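Local coordinates for protein phosphorylated carbohydrates phosphatase TM_1254 (PDB 3KBB) that removes phosphate from phosphorylated sugars such as erythrose 4-phosphate, fructose 6-phosphate and mannose 6-phosphate, with a divalent metal ion as cofactor, at residues 4-9 against 101-106. Residues are numbered along the deposited sequence; the frame is centred on the assembly and turned at random.
Sequences VIFDMD and IKLALA. With SO4 (sulfate ion), chain D.
Residues 4-7 run parallel to strand 102-106 at 26°, and the N and O atoms of Val-4 and Phe-6 make four near-straight bonds, from Val-4 N to Lys-102 O (3.0 Å) through to Ala-106 N with Phe-6 O (2.9 Å). On one face, Leu-103 CD1 reaches Phe-6 CE2 at 3.5 Å, approaching the ring obliquely, while Ala-104 O lies at the ring edge; helix 89-98 covers this pair through Leu-93. On the other face Ile-5 CG2 meets the CB of Ala-106 at 4.2 Å, under helix 144-153. Further along the Phe-6 face, Leu-105 CD1 touches Met-8 CB (3.7 Å). Asp-7, by similarity the nucleophile, holds CG anti to its backbone N (chi1 -169°), which carries OD1 to 2.9 Å from Ala-106 O, an acceptor-acceptor approach probably eased by the salt bridge from Lys-140. With an asparagine here the carboxylate is gone, which would probably cost Lys-140 an anionic partner and the enzyme its presumed nucleophile. Asp-9 N donates to sulfate O1 (2.9 Å), and Thr-107, Ser-108 and Lys-140 also bind this anion. Neighbouring strands of a Rossmann-like HAD core thus end together at an anion site, consistent with sulfate marking the place of a substrate phosphate.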
ATOM      1  N   VAL A   4       8.502  -6.377 -13.248  1.00 16.88           N
ATOM      2  CA  VAL A   4       7.338  -5.566 -12.901  1.00 17.10           C
ATOM      3  C   VAL A   4       7.314  -5.404 -11.371  1.00 17.86           C
ATOM      4  O   VAL A   4       7.470  -6.391 -10.633  1.00 18.39           O
ATOM      5  CB  VAL A   4       6.027  -6.224 -13.381  1.00 18.30           C
ATOM      6  CG1 VAL A   4       4.803  -5.390 -12.981  1.00 17.78           C
ATOM      7  CG2 VAL A   4       6.028  -6.400 -14.921  1.00 19.32           C
ATOM      8  N   ILE A   5       7.218  -4.155 -10.910  1.00 16.56           N
ATOM      9  CA  ILE A   5       7.243  -3.844  -9.492  1.00 15.61           C
ATOM     10  C   ILE A   5       5.874  -3.312  -9.027  1.00 16.84           C
ATOM     11  O   ILE A   5       5.323  -2.405  -9.653  1.00 16.94           O
ATOM     12  CB  ILE A   5       8.325  -2.774  -9.187  1.00 16.70           C
ATOM     13  CG1 ILE A   5       9.719  -3.173  -9.763  1.00 15.65           C
ATOM     14  CG2 ILE A   5       8.370  -2.553  -7.684  1.00 15.72           C
ATOM     15  CD1 ILE A   5      10.738  -2.003  -9.819  1.00 17.32           C
ATOM     16  N   PHE A   6       5.338  -3.851  -7.934  1.00 16.08           N
ATOM     17  CA  PHE A   6       4.065  -3.408  -7.394  1.00 17.61           C
ATOM     18  C   PHE A   6       4.261  -2.773  -6.039  1.00 17.20           C
ATOM     19  O   PHE A   6       4.919  -3.352  -5.163  1.00 18.15           O
ATOM     20  CB  PHE A   6       3.121  -4.588  -7.199  1.00 17.36           C
ATOM     21  CG  PHE A   6       2.539  -5.126  -8.480  1.00 18.82           C
ATOM     22  CD1 PHE A   6       1.235  -4.776  -8.868  1.00 18.71           C
ATOM     23  CD2 PHE A   6       3.296  -5.969  -9.310  1.00 22.23           C
ATOM     24  CE1 PHE A   6       0.676  -5.290 -10.076  1.00 19.38           C
ATOM     25  CE2 PHE A   6       2.743  -6.469 -10.500  1.00 18.96           C
ATOM     26  CZ  PHE A   6       1.441  -6.099 -10.879  1.00 19.54           C
ATOM     27  N   ASP A   7       3.621  -1.639  -5.801  1.00 17.12           N
ATOM     28  CA  ASP A   7       3.352  -1.226  -4.421  1.00 18.01           C
ATOM     29  C   ASP A   7       2.315  -2.176  -3.810  1.00 18.29           C
ATOM     30  O   ASP A   7       1.570  -2.848  -4.547  1.00 17.30           O
ATOM     31  CB  ASP A   7       2.829   0.212  -4.412  1.00 18.39           C
ATOM     32  CG  ASP A   7       2.769   0.797  -3.014  1.00 21.42           C
ATOM     33  OD1 ASP A   7       3.583   0.396  -2.160  1.00 20.26           O
ATOM     34  OD2 ASP A   7       1.874   1.616  -2.784  1.00 26.11           O
HETATM   35  N   MSE A   8       2.279  -2.280  -2.481  1.00 17.47           N
HETATM   36  CA  MSE A   8       1.366  -3.239  -1.836  1.00 17.97           C
HETATM   37  C   MSE A   8       0.021  -2.595  -1.541  1.00 17.99           C
HETATM   38  O   MSE A   8      -0.983  -2.891  -2.214  1.00 17.09           O
HETATM   39  CB  MSE A   8       2.019  -3.841  -0.574  1.00 18.44           C
HETATM   40  CG  MSE A   8       1.135  -4.859   0.006  1.00 16.15           C
HETATM   41 SE   MSE A   8       1.871  -5.643   1.644  1.00 22.89          SE
HETATM   42  CE  MSE A   8       1.779  -4.120   2.821  1.00 16.05           C
ATOM     43  N   ASP A   9      -0.006  -1.699  -0.566  1.00 18.12           N
ATOM     44  CA  ASP A   9      -1.269  -1.165  -0.128  1.00 19.86           C
ATOM     45  C   ASP A   9      -1.785  -0.159  -1.129  1.00 20.29           C
ATOM     46  O   ASP A   9      -1.099   0.801  -1.483  1.00 21.68           O
ATOM     47  CB  ASP A   9      -1.125  -0.491   1.207  1.00 21.08           C
ATOM     48  CG  ASP A   9      -2.450  -0.032   1.735  1.00 23.41           C
ATOM     49  OD1 ASP A   9      -3.196  -0.887   2.207  1.00 27.19           O
ATOM     50  OD2 ASP A   9      -2.750   1.180   1.649  1.00 30.52           O
ATOM     51  N   ILE A 101       9.056 -13.263 -16.329  1.00 25.72           N
ATOM     52  CA  ILE A 101       9.595 -11.944 -16.018  1.00 25.40           C
ATOM     53  C   ILE A 101       9.611 -11.882 -14.473  1.00 23.35           C
ATOM     54  O   ILE A 101       8.723 -12.435 -13.837  1.00 23.26           O
ATOM     55  CB  ILE A 101       8.661 -10.850 -16.680  1.00 24.87           C
ATOM     56  CG1 ILE A 101       8.912 -10.868 -18.198  1.00 27.00           C
ATOM     57  CG2 ILE A 101       8.880  -9.427 -16.112  1.00 27.45           C
ATOM     58  CD1 ILE A 101       8.053  -9.933 -18.991  1.00 26.94           C
ATOM     59  N   LYS A 102      10.571 -11.164 -13.902  1.00 21.82           N
ATOM     60  CA  LYS A 102      10.685 -11.106 -12.433  1.00 21.45           C
ATOM     61  C   LYS A 102       9.612 -10.201 -11.870  1.00 20.91           C
ATOM     62  O   LYS A 102       9.218  -9.212 -12.538  1.00 19.85           O
ATOM     63  CB  LYS A 102      12.029 -10.511 -12.059  1.00 22.28           C
ATOM     64  CG  LYS A 102      13.186 -11.507 -12.217  1.00 24.32           C
ATOM     65  CD  LYS A 102      14.494 -10.828 -11.880  1.00 25.60           C
ATOM     66  CE  LYS A 102      15.668 -11.748 -12.146  1.00 30.45           C
ATOM     67  NZ  LYS A 102      16.849 -11.215 -11.430  1.00 33.11           N
ATOM     68  N   LEU A 103       9.155 -10.517 -10.658  1.00 19.93           N
ATOM     69  CA  LEU A 103       8.039  -9.808 -10.034  1.00 19.74           C
ATOM     70  C   LEU A 103       8.541  -9.318  -8.699  1.00 18.89           C
ATOM     71  O   LEU A 103       9.131 -10.112  -7.942  1.00 18.23           O
ATOM     72  CB  LEU A 103       6.871 -10.761  -9.815  1.00 20.51           C
ATOM     73  CG  LEU A 103       5.423 -10.370  -9.523  1.00 23.73           C
ATOM     74  CD1 LEU A 103       4.954  -9.183 -10.391  1.00 22.81           C
ATOM     75  CD2 LEU A 103       4.453 -11.589  -9.739  1.00 21.22           C
ATOM     76  N   ALA A 104       8.333  -8.035  -8.415  1.00 16.90           N
ATOM     77  CA  ALA A 104       8.812  -7.498  -7.150  1.00 16.21           C
ATOM     78  C   ALA A 104       7.700  -6.713  -6.453  1.00 17.14           C
ATOM     79  O   ALA A 104       6.805  -6.163  -7.113  1.00 16.86           O
ATOM     80  CB  ALA A 104      10.006  -6.598  -7.340  1.00 15.81           C
ATOM     81  N   LEU A 105       7.827  -6.629  -5.130  1.00 18.01           N
ATOM     82  CA  LEU A 105       6.933  -5.861  -4.272  1.00 19.12           C
ATOM     83  C   LEU A 105       7.775  -4.779  -3.595  1.00 19.27           C
ATOM     84  O   LEU A 105       8.902  -5.048  -3.155  1.00 20.43           O
ATOM     85  CB  LEU A 105       6.394  -6.775  -3.172  1.00 19.23           C
ATOM     86  CG  LEU A 105       5.472  -5.919  -2.319  1.00 19.52           C
ATOM     87  CD1 LEU A 105       4.072  -5.859  -2.909  1.00 22.27           C
ATOM     88  CD2 LEU A 105       5.477  -6.345  -0.860  1.00 24.45           C
ATOM     89  N   ALA A 106       7.261  -3.549  -3.518  1.00 19.67           N
ATOM     90  CA  ALA A 106       7.907  -2.510  -2.724  1.00 20.29           C
ATOM     91  C   ALA A 106       6.803  -1.907  -1.836  1.00 22.15           C
ATOM     92  O   ALA A 106       5.701  -1.586  -2.319  1.00 23.12           O
ATOM     93  CB  ALA A 106       8.589  -1.455  -3.589  1.00 20.48           C
TER
HETATM   94  S   SO4 D 226       2.717   0.948   0.998  0.50 27.07           S
HETATM   95  O1  SO4 D 226       2.404  -0.354   0.389  0.50 14.21           O
HETATM   96  O2  SO4 D 226       1.585   1.858   0.852  0.50 20.72           O
HETATM   97  O3  SO4 D 226       2.870   0.800   2.463  0.50 24.57           O
HETATM   98  O4  SO4 D 226       3.917   1.632   0.403  0.50 20.48           O